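Local coordinates for angiotensin-converting enzyme (Anopheles gambiae, PDB 6S1Y), which probably cleaves small peptides as a zinc-dependent metallopeptidase of the angiotensin-converting enzyme family, its active site holding a gamma-linked glutamate peptide in this crystal, at residues A120-Y125 with Y160-A165; L133-E138 with N251-T256; T140-N145 with P149-Y154; D323-A328 with A484-S489. All coordinates share one frame; numbering follows the deposited sequence.

Contact 1. Residues A120-Y125 with Y160-A165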
# COMPACT_ATOMS: atom_id res chain seq x y z
N ALA A 120 -10.40 4.63 -17.69
CA ALA A 120 -11.10 3.51 -18.30
C ALA A 120 -12.55 3.47 -17.86
O ALA A 120 -12.86 3.71 -16.69
CB ALA A 120 -10.42 2.20 -17.92
N LYS A 121 -13.45 3.15 -18.80
CA LYS A 121 -14.87 3.02 -18.52
C LYS A 121 -15.39 1.77 -19.21
O LYS A 121 -14.80 1.29 -20.18
CB LYS A 121 -15.68 4.25 -19.00
CG LYS A 121 -15.16 5.56 -18.40
CD LYS A 121 -16.28 6.40 -17.78
CE LYS A 121 -15.72 7.48 -16.84
NZ LYS A 121 -14.42 8.04 -17.37
N PHE A 122 -16.54 1.28 -18.75
CA PHE A 122 -16.97 -0.06 -19.16
C PHE A 122 -18.47 -0.12 -19.34
O PHE A 122 -19.22 0.57 -18.65
CB PHE A 122 -16.52 -1.09 -18.12
CG PHE A 122 -15.05 -1.05 -17.84
CD1 PHE A 122 -14.16 -1.74 -18.66
CD2 PHE A 122 -14.55 -0.27 -16.81
CE1 PHE A 122 -12.80 -1.68 -18.42
CE2 PHE A 122 -13.19 -0.22 -16.56
CZ PHE A 122 -12.31 -0.92 -17.38
N CYS A 123 -18.88 -0.99 -20.26
CA CYS A 123 -20.28 -1.32 -20.47
C CYS A 123 -20.75 -2.39 -19.48
O CYS A 123 -20.02 -3.34 -19.16
CB CYS A 123 -20.51 -1.80 -21.90
SG CYS A 123 -20.21 -0.52 -23.15
N ALA A 124 -21.97 -2.24 -18.99
CA ALA A 124 -22.48 -3.16 -18.00
C ALA A 124 -22.68 -4.54 -18.63
O ALA A 124 -22.99 -4.68 -19.82
CB ALA A 124 -23.79 -2.66 -17.41
N TYR A 125 -22.45 -5.57 -17.80
CA TYR A 125 -22.70 -6.94 -18.21
C TYR A 125 -24.14 -7.06 -18.67
O TYR A 125 -25.07 -6.76 -17.92
CB TYR A 125 -22.42 -7.88 -17.03
CG TYR A 125 -22.56 -9.37 -17.31
CD1 TYR A 125 -21.74 -10.00 -18.22
CD2 TYR A 125 -23.47 -10.14 -16.61
CE1 TYR A 125 -21.85 -11.35 -18.46
CE2 TYR A 125 -23.58 -11.50 -16.84
CZ TYR A 125 -22.76 -12.10 -17.77
OH TYR A 125 -22.84 -13.45 -18.04
N TYR A 160 -8.74 -5.98 -17.37
CA TYR A 160 -7.36 -6.28 -17.73
C TYR A 160 -7.10 -6.01 -19.21
O TYR A 160 -6.01 -5.55 -19.57
CB TYR A 160 -7.04 -7.75 -17.38
CG TYR A 160 -6.67 -7.99 -15.93
CD1 TYR A 160 -7.67 -8.08 -14.92
CD2 TYR A 160 -5.35 -8.07 -15.53
CE1 TYR A 160 -7.33 -8.25 -13.57
CE2 TYR A 160 -5.00 -8.25 -14.18
CZ TYR A 160 -5.99 -8.35 -13.22
OH TYR A 160 -5.61 -8.56 -11.92
N ASN A 161 -8.07 -6.28 -20.08
CA ASN A 161 -7.87 -5.99 -21.50
C ASN A 161 -7.72 -4.48 -21.73
O ASN A 161 -7.02 -4.06 -22.66
CB ASN A 161 -9.01 -6.57 -22.36
CG ASN A 161 -8.80 -8.06 -22.70
OD1 ASN A 161 -8.22 -8.83 -21.91
ND2 ASN A 161 -9.28 -8.48 -23.88
N ALA A 162 -8.33 -3.65 -20.89
CA ALA A 162 -8.31 -2.21 -21.08
C ALA A 162 -7.14 -1.51 -20.40
O ALA A 162 -6.68 -0.46 -20.90
CB ALA A 162 -9.62 -1.60 -20.57
N THR A 163 -6.63 -2.03 -19.28
CA THR A 163 -5.60 -1.32 -18.53
C THR A 163 -4.24 -1.98 -18.63
O THR A 163 -3.27 -1.42 -18.10
CB THR A 163 -6.00 -1.18 -17.04
OG1 THR A 163 -6.15 -2.47 -16.41
CG2 THR A 163 -7.29 -0.39 -16.92
N GLY A 164 -4.10 -3.11 -19.32
CA GLY A 164 -2.87 -3.86 -19.42
C GLY A 164 -2.27 -3.70 -20.80
O GLY A 164 -1.39 -2.82 -21.02
N ALA A 165 -2.61 -4.58 -21.75
CA ALA A 165 -1.94 -4.60 -23.05
C ALA A 165 -1.90 -3.26 -23.76
O ALA A 165 -0.88 -2.95 -24.39
CB ALA A 165 -2.61 -5.64 -23.96

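Contact 2. Residues L133-E138 with N251-T256. With KSN ((2~{S})-2-[[(4~{S})-4-azanyl-5-oxidanyl-5-oxidanylidene-pentanoyl]amino]pentanedioic acid), chain H.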
# COMPACT_ATOMS: atom_id res chain seq x y z
N LEU A 133 -19.59 2.79 -16.35
CA LEU A 133 -19.02 2.12 -15.18
C LEU A 133 -17.52 2.36 -15.08
O LEU A 133 -16.80 2.31 -16.08
CB LEU A 133 -19.29 0.62 -15.25
CG LEU A 133 -20.70 0.11 -14.97
CD1 LEU A 133 -21.66 0.57 -16.03
CD2 LEU A 133 -20.69 -1.42 -14.90
N SER A 134 -17.05 2.63 -13.87
CA SER A 134 -15.64 2.80 -13.58
C SER A 134 -15.19 1.79 -12.52
O SER A 134 -16.01 1.14 -11.86
CB SER A 134 -15.32 4.21 -13.05
OG SER A 134 -15.82 5.22 -13.90
N LEU A 135 -13.86 1.69 -12.35
CA LEU A 135 -13.31 0.98 -11.20
C LEU A 135 -13.92 1.50 -9.91
O LEU A 135 -14.39 0.72 -9.07
CB LEU A 135 -11.79 1.16 -11.16
CG LEU A 135 -11.11 0.55 -9.94
CD1 LEU A 135 -11.39 -0.96 -9.92
CD2 LEU A 135 -9.61 0.84 -9.91
N ASP A 136 -13.92 2.81 -9.73
CA ASP A 136 -14.31 3.46 -8.49
C ASP A 136 -15.58 4.25 -8.78
O ASP A 136 -15.51 5.31 -9.42
CB ASP A 136 -13.19 4.37 -7.98
CG ASP A 136 -13.08 4.41 -6.43
OD1 ASP A 136 -14.15 4.38 -5.73
OD2 ASP A 136 -11.93 4.47 -5.90
N PRO A 137 -16.77 3.80 -8.34
CA PRO A 137 -17.02 2.67 -7.45
C PRO A 137 -17.59 1.40 -8.05
O PRO A 137 -17.62 0.38 -7.35
CB PRO A 137 -18.04 3.27 -6.47
CG PRO A 137 -18.92 4.15 -7.40
CD PRO A 137 -17.97 4.65 -8.49
N GLU A 138 -18.04 1.42 -9.31
CA GLU A 138 -18.89 0.32 -9.78
C GLU A 138 -18.15 -1.03 -9.76
O GLU A 138 -18.65 -2.01 -9.21
CB GLU A 138 -19.43 0.62 -11.17
CG GLU A 138 -20.50 1.71 -11.18
CD GLU A 138 -19.93 3.11 -11.11
OE1 GLU A 138 -18.70 3.26 -11.36
OE2 GLU A 138 -20.69 4.05 -10.80
N ASN A 251 -11.92 -9.08 -5.20
CA ASN A 251 -10.93 -8.03 -5.42
C ASN A 251 -10.26 -8.30 -6.77
O ASN A 251 -9.87 -9.43 -7.04
CB ASN A 251 -9.91 -8.03 -4.27
CG ASN A 251 -8.79 -7.06 -4.50
OD1 ASN A 251 -7.85 -7.33 -5.27
ND2 ASN A 251 -8.85 -5.90 -3.83
N LEU A 252 -10.14 -7.26 -7.61
CA LEU A 252 -9.69 -7.46 -8.98
C LEU A 252 -8.28 -8.05 -9.06
O LEU A 252 -7.95 -8.71 -10.05
CB LEU A 252 -9.71 -6.13 -9.74
CG LEU A 252 -10.92 -5.84 -10.62
CD1 LEU A 252 -10.84 -4.44 -11.17
CD2 LEU A 252 -10.99 -6.85 -11.76
N TRP A 253 -7.44 -7.80 -8.07
CA TRP A 253 -6.08 -8.30 -8.05
C TRP A 253 -5.90 -9.46 -7.07
O TRP A 253 -4.80 -10.00 -6.97
CB TRP A 253 -5.14 -7.15 -7.71
CG TRP A 253 -5.45 -5.96 -8.56
CD1 TRP A 253 -4.95 -5.69 -9.79
CD2 TRP A 253 -6.36 -4.89 -8.25
NE1 TRP A 253 -5.48 -4.51 -10.27
CE2 TRP A 253 -6.36 -4.01 -9.35
CE3 TRP A 253 -7.16 -4.58 -7.13
CZ2 TRP A 253 -7.11 -2.85 -9.37
CZ3 TRP A 253 -7.93 -3.43 -7.16
CH2 TRP A 253 -7.90 -2.57 -8.28
N ALA A 254 -6.96 -9.84 -6.36
CA ALA A 254 -6.90 -10.87 -5.31
C ALA A 254 -5.87 -10.53 -4.25
O ALA A 254 -5.27 -11.43 -3.64
CB ALA A 254 -6.60 -12.25 -5.91
N GLN A 255 -5.64 -9.24 -4.01
CA GLN A 255 -4.59 -8.86 -3.07
C GLN A 255 -5.06 -8.96 -1.62
O GLN A 255 -4.24 -9.19 -0.73
CB GLN A 255 -4.11 -7.44 -3.37
CG GLN A 255 -5.10 -6.33 -3.10
CD GLN A 255 -4.57 -4.99 -3.60
OE1 GLN A 255 -4.29 -4.83 -4.79
NE2 GLN A 255 -4.33 -4.05 -2.68
N THR A 256 -6.34 -8.75 -1.37
CA THR A 256 -6.95 -8.96 -0.07
C THR A 256 -8.29 -9.61 -0.33
O THR A 256 -8.95 -9.30 -1.33
CB THR A 256 -7.13 -7.65 0.71
OG1 THR A 256 -7.83 -6.72 -0.11
CG2 THR A 256 -5.78 -7.03 1.06
C10 KSN H . 0.59 7.12 -4.14
C13 KSN H . -1.12 4.78 -0.51
C17 KSN H . -3.43 -1.02 -2.47
C02 KSN H . -3.17 -0.59 -1.02
C03 KSN H . -2.61 0.82 -0.84
C04 KSN H . -2.81 1.81 -1.98
C05 KSN H . -3.62 3.08 -1.63
C07 KSN H . -1.62 4.68 -1.98
C08 KSN H . -1.29 5.91 -2.82
C09 KSN H . 0.22 6.09 -3.06
N01 KSN H . -2.25 -1.52 -0.37
N06 KSN H . -3.04 4.43 -1.69
O11 KSN H . -0.28 7.48 -5.00
O12 KSN H . 1.77 7.61 -4.21
O14 KSN H . -1.87 5.35 0.33
O15 KSN H . -0.04 4.28 -0.14
O16 KSN H . -4.78 2.98 -1.36
O18 KSN H . -4.54 -0.73 -2.99
O19 KSN H . -2.60 -1.66 -3.18

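Contact 3. Residues T140-N145 with P149-Y154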
# COMPACT_ATOMS: atom_id res chain seq x y z
N THR A 140 -15.26 -2.01 -8.34
CA THR A 140 -14.86 -2.37 -6.98
C THR A 140 -16.00 -3.03 -6.21
O THR A 140 -15.79 -4.00 -5.46
CB THR A 140 -14.36 -1.13 -6.25
OG1 THR A 140 -13.11 -0.74 -6.82
CG2 THR A 140 -14.21 -1.39 -4.74
N GLU A 141 -17.22 -2.54 -6.39
CA GLU A 141 -18.34 -3.01 -5.58
C GLU A 141 -18.98 -4.23 -6.19
O GLU A 141 -19.50 -5.08 -5.46
CB GLU A 141 -19.36 -1.86 -5.37
CG GLU A 141 -18.90 -0.90 -4.22
CD GLU A 141 -19.69 0.41 -4.07
OE1 GLU A 141 -19.19 1.31 -3.35
OE2 GLU A 141 -20.80 0.55 -4.65
N ILE A 142 -18.93 -4.37 -7.51
CA ILE A 142 -19.33 -5.62 -8.14
C ILE A 142 -18.47 -6.77 -7.63
O ILE A 142 -18.98 -7.81 -7.19
CB ILE A 142 -19.25 -5.48 -9.67
CG1 ILE A 142 -20.26 -4.43 -10.13
CG2 ILE A 142 -19.49 -6.82 -10.37
CD1 ILE A 142 -20.03 -3.95 -11.54
N PHE A 143 -17.15 -6.61 -7.68
CA PHE A 143 -16.28 -7.67 -7.19
C PHE A 143 -16.49 -7.89 -5.69
O PHE A 143 -16.51 -9.04 -5.23
CB PHE A 143 -14.82 -7.35 -7.52
CG PHE A 143 -14.41 -7.85 -8.89
CD1 PHE A 143 -14.60 -7.07 -10.02
CD2 PHE A 143 -13.90 -9.13 -9.04
CE1 PHE A 143 -14.26 -7.54 -11.28
CE2 PHE A 143 -13.57 -9.62 -10.29
CZ PHE A 143 -13.75 -8.81 -11.43
N ALA A 144 -16.72 -6.83 -4.93
CA ALA A 144 -16.85 -7.00 -3.48
C ALA A 144 -18.10 -7.81 -3.13
O ALA A 144 -18.04 -8.71 -2.28
CB ALA A 144 -16.85 -5.65 -2.78
N ASN A 145 -19.22 -7.57 -3.81
CA ASN A 145 -20.51 -8.04 -3.35
C ASN A 145 -21.24 -9.01 -4.26
O ASN A 145 -22.18 -9.65 -3.79
CB ASN A 145 -21.46 -6.85 -3.11
CG ASN A 145 -20.87 -5.79 -2.19
OD1 ASN A 145 -20.83 -4.62 -2.53
ND2 ASN A 145 -20.42 -6.21 -1.02
N PRO A 149 -20.17 -15.94 -11.01
CA PRO A 149 -18.85 -16.12 -11.66
C PRO A 149 -18.75 -15.59 -13.07
O PRO A 149 -17.71 -15.02 -13.43
CB PRO A 149 -18.66 -17.64 -11.63
CG PRO A 149 -19.48 -18.09 -10.48
CD PRO A 149 -20.68 -17.19 -10.42
N GLU A 150 -19.78 -15.77 -13.90
CA GLU A 150 -19.70 -15.33 -15.28
C GLU A 150 -19.71 -13.81 -15.38
O GLU A 150 -19.04 -13.24 -16.26
CB GLU A 150 -20.84 -15.93 -16.10
CG GLU A 150 -20.59 -17.35 -16.56
CD GLU A 150 -19.37 -17.46 -17.48
OE1 GLU A 150 -18.44 -18.23 -17.13
OE2 GLU A 150 -19.33 -16.77 -18.53
N GLU A 151 -20.42 -13.14 -14.48
CA GLU A 151 -20.37 -11.68 -14.44
C GLU A 151 -19.00 -11.21 -13.97
O GLU A 151 -18.38 -10.33 -14.58
CB GLU A 151 -21.48 -11.16 -13.53
CG GLU A 151 -21.47 -9.65 -13.31
CD GLU A 151 -22.50 -9.18 -12.27
OE1 GLU A 151 -23.24 -10.01 -11.70
OE2 GLU A 151 -22.56 -7.96 -12.02
N LEU A 152 -18.50 -11.80 -12.88
CA LEU A 152 -17.16 -11.48 -12.41
C LEU A 152 -16.12 -11.71 -13.50
O LEU A 152 -15.22 -10.88 -13.69
CB LEU A 152 -16.85 -12.31 -11.17
CG LEU A 152 -17.75 -11.96 -9.98
CD1 LEU A 152 -17.67 -13.07 -8.97
CD2 LEU A 152 -17.31 -10.66 -9.37
N LYS A 153 -16.23 -12.81 -14.23
CA LYS A 153 -15.25 -13.09 -15.27
C LYS A 153 -15.29 -12.04 -16.38
O LYS A 153 -14.24 -11.55 -16.83
CB LYS A 153 -15.49 -14.49 -15.83
CG LYS A 153 -14.76 -14.76 -17.11
CD LYS A 153 -14.66 -16.25 -17.37
CE LYS A 153 -15.98 -16.86 -17.71
NZ LYS A 153 -15.91 -18.35 -17.49
N TYR A 154 -16.49 -11.65 -16.81
CA TYR A 154 -16.63 -10.59 -17.81
C TYR A 154 -15.91 -9.32 -17.36
O TYR A 154 -15.09 -8.76 -18.10
CB TYR A 154 -18.11 -10.30 -18.09
CG TYR A 154 -18.39 -8.98 -18.80
CD1 TYR A 154 -18.31 -8.89 -20.18
CD2 TYR A 154 -18.74 -7.84 -18.09
CE1 TYR A 154 -18.56 -7.69 -20.83
CE2 TYR A 154 -18.99 -6.64 -18.73
CZ TYR A 154 -18.91 -6.58 -20.11
OH TYR A 154 -19.15 -5.37 -20.76

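Contact 4. Residues D323-A328 with A484-S489. With KSN ((2~{S})-2-[[(4~{S})-4-azanyl-5-oxidanyl-5-oxidanylidene-pentanoyl]amino]pentanedioic acid), chain H.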
# COMPACT_ATOMS: atom_id res chain seq x y z
N ASP A 323 -12.34 13.74 -15.41
CA ASP A 323 -11.48 12.58 -15.20
C ASP A 323 -10.50 12.87 -14.08
O ASP A 323 -10.06 14.01 -13.90
CB ASP A 323 -10.72 12.23 -16.48
CG ASP A 323 -11.59 11.53 -17.49
OD1 ASP A 323 -12.20 10.48 -17.15
OD2 ASP A 323 -11.68 12.06 -18.62
N LEU A 324 -10.17 11.84 -13.32
CA LEU A 324 -9.24 12.01 -12.21
C LEU A 324 -8.72 10.65 -11.79
O LEU A 324 -9.28 9.61 -12.15
CB LEU A 324 -9.90 12.71 -11.02
CG LEU A 324 -10.82 11.82 -10.19
CD1 LEU A 324 -10.85 12.34 -8.75
CD2 LEU A 324 -12.21 11.77 -10.80
N VAL A 325 -7.62 10.69 -11.04
CA VAL A 325 -7.11 9.51 -10.34
C VAL A 325 -7.92 9.36 -9.05
O VAL A 325 -7.79 10.18 -8.14
CB VAL A 325 -5.62 9.64 -10.04
CG1 VAL A 325 -5.17 8.51 -9.08
CG2 VAL A 325 -4.81 9.63 -11.32
N CYS A 326 -8.75 8.33 -8.98
CA CYS A 326 -9.49 8.05 -7.77
C CYS A 326 -8.72 7.19 -6.78
O CYS A 326 -9.14 7.10 -5.61
CB CYS A 326 -10.82 7.37 -8.10
SG CYS A 326 -12.25 8.52 -8.13
N HIS A 327 -7.61 6.58 -7.19
CA HIS A 327 -6.84 5.76 -6.26
C HIS A 327 -6.44 6.62 -5.06
O HIS A 327 -5.80 7.66 -5.21
CB HIS A 327 -5.62 5.17 -6.94
CG HIS A 327 -5.00 4.07 -6.14
ND1 HIS A 327 -5.36 2.75 -6.31
CD2 HIS A 327 -4.14 4.10 -5.10
CE1 HIS A 327 -4.69 2.01 -5.45
NE2 HIS A 327 -3.95 2.81 -4.69
N ALA A 328 -6.82 6.19 -3.86
CA ALA A 328 -6.69 7.03 -2.69
C ALA A 328 -5.25 7.43 -2.45
O ALA A 328 -4.34 6.61 -2.53
CB ALA A 328 -7.23 6.31 -1.45
N ALA A 484 -2.45 -3.43 -15.16
CA ALA A 484 -3.80 -3.41 -14.62
C ALA A 484 -3.84 -3.13 -13.13
O ALA A 484 -4.92 -3.05 -12.55
CB ALA A 484 -4.49 -4.75 -14.90
N LYS A 485 -2.68 -3.01 -12.49
CA LYS A 485 -2.57 -2.68 -11.07
C LYS A 485 -2.02 -1.27 -10.96
O LYS A 485 -1.01 -0.95 -11.60
CB LYS A 485 -1.67 -3.69 -10.36
CG LYS A 485 -1.34 -3.37 -8.93
CD LYS A 485 -2.57 -3.40 -8.04
CE LYS A 485 -2.24 -2.87 -6.64
NZ LYS A 485 -3.48 -2.49 -5.85
N TYR A 486 -2.70 -0.42 -10.17
CA TYR A 486 -2.42 1.01 -10.16
C TYR A 486 -0.93 1.27 -10.05
O TYR A 486 -0.35 2.00 -10.86
CB TYR A 486 -3.16 1.72 -9.00
CG TYR A 486 -2.75 3.20 -8.89
CD1 TYR A 486 -3.21 4.13 -9.81
CD2 TYR A 486 -1.87 3.63 -7.91
CE1 TYR A 486 -2.82 5.47 -9.74
CE2 TYR A 486 -1.47 4.98 -7.84
CZ TYR A 486 -1.96 5.89 -8.76
OH TYR A 486 -1.59 7.22 -8.72
N HIS A 487 -0.28 0.69 -9.03
CA HIS A 487 1.10 1.05 -8.71
C HIS A 487 2.08 0.69 -9.82
O HIS A 487 3.18 1.25 -9.87
CB HIS A 487 1.53 0.38 -7.41
CG HIS A 487 0.66 0.73 -6.25
ND1 HIS A 487 -0.68 0.43 -6.23
CD2 HIS A 487 0.93 1.38 -5.10
CE1 HIS A 487 -1.20 0.87 -5.10
NE2 HIS A 487 -0.24 1.46 -4.40
N VAL A 488 1.70 -0.22 -10.71
CA VAL A 488 2.55 -0.53 -11.85
C VAL A 488 2.43 0.56 -12.91
O VAL A 488 3.43 1.10 -13.38
CB VAL A 488 2.20 -1.92 -12.41
CG1 VAL A 488 3.00 -2.21 -13.67
CG2 VAL A 488 2.49 -3.02 -11.38
N SER A 489 1.18 0.91 -13.27
CA SER A 489 0.95 2.00 -14.22
C SER A 489 1.48 3.34 -13.72
O SER A 489 1.81 4.20 -14.54
CB SER A 489 -0.55 2.15 -14.50
OG SER A 489 -1.02 1.25 -15.48
C10 KSN H . 0.59 7.12 -4.14
C13 KSN H . -1.12 4.78 -0.51
C17 KSN H . -3.43 -1.02 -2.47
C02 KSN H . -3.17 -0.59 -1.02
C03 KSN H . -2.61 0.82 -0.84
C04 KSN H . -2.81 1.81 -1.98
C05 KSN H . -3.62 3.08 -1.63
C07 KSN H . -1.62 4.68 -1.98
C08 KSN H . -1.29 5.91 -2.82
C09 KSN H . 0.22 6.09 -3.06
N01 KSN H . -2.25 -1.52 -0.37
N06 KSN H . -3.04 4.43 -1.69
O11 KSN H . -0.28 7.48 -5.00
O12 KSN H . 1.77 7.61 -4.21
O14 KSN H . -1.87 5.35 0.33
O15 KSN H . -0.04 4.28 -0.14
O16 KSN H . -4.78 2.98 -1.36
O18 KSN H . -4.54 -0.73 -2.99
O19 KSN H . -2.60 -1.66 -3.18
O HOH W 1 -2.82 8.21 -6.26

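Contact 1. Residues A120-Y125 with Y160-A165
Ala120 and Ala162 bring the two backbones nearest, their CA atoms 6.9 Å apart, where the chain leaving helix 100-119 runs past the last turn of helix 149-163. This is a loop-on-helix contact in a largely helical zinc peptidase fold. The loop is closed on itself by the Cys123-Cys131 disulfide and by backbone hydrogen bonds that pair Phe122 with Leu133 and Ala124 with Lys130. No hydrogen bond joins the two segments; the meeting is apolar and small, burying 110 Å² in all. Phe122 does the reaching: its CE1 corner lies 3.8 Å from Ala162 CB, and the methyl meets the ring obliquely. With CG anti to the carbonyl carbon (chi1 -55°), the ring is carried across to the helix. Farther along, Cys123 O takes a hydrogen bond from Tyr154 OH and Tyr125 N gives one to Tyr155 OH, so the same helix holds the loop at polar points too. On the helix side the turn is ending: Gly164 is the first residue to leave helical torsions, and its N reaches back to Tyr160 O in a weak bond. Thr163 splits its two branches, OG1 turning back to bond with Trp159 O while the methyl faces the loop, so that Thr163 CG2 comes to 4.2 Å from Ala120 CB.

Contact 2. Residues L133-E138 with N251-T256
Leu135 meets Leu252 and Trp253 in a small apolar contact between the first turn of helix 135-145 and a turn in the long loop after strand 244-245, one layer behind the ligand pocket. Leu135 points toward the loop, CG anti to its backbone N (chi1 175°), and uses both of its methyl branches. Its CD1 touches Leu252 CD1 at 3.7 Å, while Leu135 CD2 comes to the edge of the Trp253 indole, near the ring plane, 4.1 Å from CH2. Trp159 backs both leucines. The indole is fixed in its rotation from several sides: Leu252 CB sits over the centre of one face, the NE1 hydrogen bonds to Ala484 O, and Lys485 makes a cation-pi contact with it. The loop itself is a type I beta turn from Asn251 to Ala254, with an Asx turn at Asn251. Asn251 OD1 receives Trp253 N at 2.9 Å and Gln255 N at 3.2 Å, from opposite faces of its carbonyl plane. This probably helps to place Gln255, whose NE2 donates to KSN O19 at 3.0 Å in a nearly straight bond (162°). Its OE1 accepts from Lys485 NZ, which fixes the rotation of the amide. The carboxylate here sits beside the ligand's amino group; Gln255, Lys485 and Tyr494, all bonded to KSN, are consistent with the site that in related enzymes takes the C-terminal carboxylate.

Contact 3. Residues T140-N145 with P149-Y154
Phe143 and Leu152 form the middle of this contact, where two consecutive helices, joined by only three residues, fold back on each other. Their segment axes come within 10.3 Å and run roughly antiparallel, at 148°, and the meeting is largely buried. The apolar part is a CH-pi contact. Leu152 CD2 lies over one face of the Phe143 ring, 4.1 Å from its centroid and displaced toward the rim, as the two side chains run alongside in opposing senses. The same methyl also reaches the backbone of the first helix, with Leu152 CD2 4.0 Å from Ile142 O. Beyond it, the ring ends close to the second helix backbone, Phe143 CZ being 3.4 Å from Leu152 O. Leu252, Tyr155 and Trp156 pack round Phe143 as well. The second group is a packing contact of a carboxylate against a methyl. Glu151 is extended, a chi1 of 175° carrying CG away from the backbone N, and lies across Ile142, nearly perpendicular, bringing Glu151 OE2 to 3.7 Å from Ile142 CG2. That carboxylate is not left to the methyl alone, since OE2 also bonds to His146 ND1 in the connection between the helices. Backbone hydrogen bonds stay within each helix, and none crosses. Two roughly antiparallel helices, packed together and joined by a short connection, make an alpha-alpha hairpin, here one of the helical pairs of this mainly alpha-helical peptidase.

Contact 4. Residues D323-A328 with A484-S489
Two aromatic rings, His327 and Tyr486, lie almost parallel in an offset stack, with planes at 6° and centroids 4.2 Å apart. Tyr486 CB lies off-centre over the His327 ring, whereas His327 CB is centred over the Tyr486 face, 3.8 Å from the centroid. In both residues the first torsion swings CG to the far side from the backbone N, which sends each ring out toward its partner. His487 completes an aromatic cluster, its ring turned 87° to that of His327, with His487 CE1 3.4 Å from His327 NE2. Val325 CG1 packs near the phenol end, 3.9 Å from Tyr486 CE1. The phenol itself bonds to Glu114, and a water hydrogen-bonded to Tyr486 OH, His327 O and KSN O11 ties both segments to the ligand. KSN lies along this surface: its N06 donates to Ala328 O at 2.7 Å in a short but bent bond (137°), and Lys485 NZ donates to KSN O19 at 2.9 Å. The zinc ion, bound by His357, His361 and Glu385, is about 7 Å from the His487 side chain. The main-chain acceptor and the lysine are consistent with a site that takes a peptide-like amide N-H and a carboxylate, with the stacked rings lining the pocket.

In the fold
From the N terminus, 120-125 comes first, just after helix 100-119, and contact 1 closes a loop of about 35 residues by joining it to the end of helix 149-163. Contact 3 is nested inside, pairing helix 135-145 with the start of helix 149-163. Contact 2 begins within that loop, at 133-138, but ends far beyond it at 251-256, so it crosses contact 1 and also encloses contact 3. Contact 4 follows in series, bringing the 323-328 loop to the short helix 486-489. Contacts 2 and 4 both touch KSN; contacts 1 and 3 lie farther out, the first fastening the 120-125 loop to helix 149-163, the second pairing that helix with 135-145.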